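Local coordinates for protein ADP-ribosylating toxin CARDS (Mycoplasma pneumoniae, PDB 4TLV) that transfers ADP-ribose from NAD(+) to multiple target proteins and causes vacuolization and disruption of host respiratory epithelium as the main virulence factor, at residues A[10-15]-A[48-53]. Numbering follows the deposited sequence.
Sequences VYRVDL and YFISTS
Tyr11 and Ser53 form a single antiparallel bridge, a hydrogen-bonded pair in which Tyr11 N gives to Ser53 O (2.8 Å) and Ser53 N to Tyr11 O (2.8 Å). With the strand directions 115° apart, the pairing stops at this single bridge, and beyond it a side chain spans the gap. Arg12 CG stands anti to the backbone N (chi1 -177°) and the chain runs on extended, so that Arg12 NH1 meets Ser51 O on a lone pair at 2.8 Å, and that oxygen lies close to the guanidinium plane. Asp14 fixes the group's rotation: Asp14 OD2 takes both Arg12 NE (3.1 Å) and Arg12 NH2 in a side-on salt bridge. A water accepts from Ser51 N and, weakly, from Arg12 NH1. Van der Waals contacts are few: the Ile50 CG2 methyl lies over one guanidinium face, 3.7 Å from Arg12 NH1, and Val10 CG2 rests against the hydroxyl oxygen Thr52 OG1 (3.3 Å), itself hydrogen-bonded to Trp135 O. Arg12 and Ser51-Thr52-Ser53 match the Arg and Ser-Thr-Ser elements of the R-S-E signature of pertussis-like ADP-ribosyltransferases; their bond probably helps shape the NAD pocket. The bridge joins the edges of two mART sheets, strand 9-14 beside 76-84 and strand 49-53 beside 134-138, with helix 56-60 packed against Tyr11 and Ser53.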
# COMPACT_ATOMS: atom_id res chain seq x y z
N VAL A 10 -1.76 -15.17 4.59
CA VAL A 10 -2.59 -13.98 4.58
C VAL A 10 -3.34 -13.94 5.92
O VAL A 10 -3.24 -14.89 6.70
CB VAL A 10 -3.57 -13.94 3.38
CG1 VAL A 10 -2.79 -13.77 2.06
CG2 VAL A 10 -4.46 -15.17 3.33
N TYR A 11 -4.07 -12.86 6.19
CA TYR A 11 -4.65 -12.64 7.52
C TYR A 11 -6.06 -12.10 7.42
O TYR A 11 -6.39 -11.36 6.49
CB TYR A 11 -3.81 -11.62 8.31
CG TYR A 11 -2.41 -12.12 8.44
CD1 TYR A 11 -2.05 -12.93 9.51
CD2 TYR A 11 -1.45 -11.84 7.46
CE1 TYR A 11 -0.78 -13.43 9.62
CE2 TYR A 11 -0.16 -12.36 7.57
CZ TYR A 11 0.15 -13.16 8.65
OH TYR A 11 1.42 -13.68 8.79
N ARG A 12 -6.87 -12.43 8.42
CA ARG A 12 -8.25 -11.99 8.42
C ARG A 12 -8.74 -11.85 9.85
O ARG A 12 -8.55 -12.76 10.67
CB ARG A 12 -9.12 -13.02 7.69
CG ARG A 12 -10.60 -12.61 7.58
CD ARG A 12 -11.45 -13.76 7.01
NE ARG A 12 -12.87 -13.54 7.27
CZ ARG A 12 -13.66 -12.78 6.52
NH1 ARG A 12 -13.17 -12.16 5.44
NH2 ARG A 12 -14.94 -12.63 6.85
N VAL A 13 -9.36 -10.71 10.15
CA VAL A 13 -9.98 -10.50 11.46
C VAL A 13 -11.45 -10.87 11.34
O VAL A 13 -12.15 -10.43 10.42
CB VAL A 13 -9.83 -9.02 11.91
CG1 VAL A 13 -10.62 -8.74 13.21
CG2 VAL A 13 -8.35 -8.65 12.07
N ASP A 14 -11.94 -11.70 12.26
CA ASP A 14 -13.29 -12.21 12.18
C ASP A 14 -13.79 -12.35 13.62
O ASP A 14 -13.03 -12.70 14.50
CB ASP A 14 -13.27 -13.58 11.48
CG ASP A 14 -14.61 -13.98 10.91
OD1 ASP A 14 -15.56 -14.17 11.70
OD2 ASP A 14 -14.70 -14.14 9.67
N LEU A 15 -15.07 -12.07 13.85
CA LEU A 15 -15.60 -12.15 15.22
C LEU A 15 -15.87 -13.60 15.66
O LEU A 15 -16.01 -13.87 16.85
CB LEU A 15 -16.84 -11.27 15.37
CG LEU A 15 -16.49 -9.81 15.72
CD1 LEU A 15 -15.74 -9.14 14.60
CD2 LEU A 15 -17.73 -9.00 16.10
N TYR A 48 -19.05 -14.54 -3.68
CA TYR A 48 -18.43 -15.85 -3.54
C TYR A 48 -17.00 -15.69 -3.04
O TYR A 48 -16.37 -16.65 -2.68
CB TYR A 48 -18.36 -16.53 -4.91
CG TYR A 48 -17.92 -17.97 -4.90
CD1 TYR A 48 -18.70 -18.95 -4.28
CD2 TYR A 48 -16.76 -18.37 -5.55
CE1 TYR A 48 -18.32 -20.27 -4.28
CE2 TYR A 48 -16.36 -19.70 -5.57
CZ TYR A 48 -17.14 -20.65 -4.92
OH TYR A 48 -16.75 -21.97 -4.93
N PHE A 49 -16.50 -14.45 -3.03
CA PHE A 49 -15.12 -14.20 -2.68
C PHE A 49 -14.98 -13.90 -1.19
O PHE A 49 -15.79 -13.15 -0.64
CB PHE A 49 -14.58 -13.00 -3.47
CG PHE A 49 -14.63 -13.19 -4.97
CD1 PHE A 49 -14.44 -14.45 -5.54
CD2 PHE A 49 -14.86 -12.11 -5.82
CE1 PHE A 49 -14.48 -14.63 -6.92
CE2 PHE A 49 -14.88 -12.28 -7.20
CZ PHE A 49 -14.70 -13.57 -7.75
N ILE A 50 -13.96 -14.47 -0.55
CA ILE A 50 -13.69 -14.16 0.87
C ILE A 50 -12.42 -13.31 0.99
O ILE A 50 -11.39 -13.64 0.43
CB ILE A 50 -13.51 -15.43 1.70
CG1 ILE A 50 -14.80 -16.26 1.68
CG2 ILE A 50 -13.16 -15.10 3.15
CD1 ILE A 50 -14.64 -17.62 2.36
N SER A 51 -12.51 -12.21 1.75
CA SER A 51 -11.38 -11.28 1.84
C SER A 51 -10.36 -11.65 2.92
O SER A 51 -10.72 -12.10 4.01
CB SER A 51 -11.88 -9.86 2.10
OG SER A 51 -12.66 -9.84 3.29
N THR A 52 -9.10 -11.44 2.59
CA THR A 52 -7.99 -11.55 3.53
C THR A 52 -6.99 -10.47 3.15
O THR A 52 -7.11 -9.83 2.10
CB THR A 52 -7.26 -12.92 3.42
OG1 THR A 52 -6.55 -12.97 2.16
CG2 THR A 52 -8.23 -14.11 3.51
N SER A 53 -5.99 -10.27 3.99
CA SER A 53 -5.00 -9.23 3.75
C SER A 53 -3.58 -9.82 3.80
O SER A 53 -3.33 -10.79 4.50
CB SER A 53 -5.16 -8.11 4.79
OG SER A 53 -4.14 -7.15 4.64
O HOH W 1 -15.29 -11.84 2.90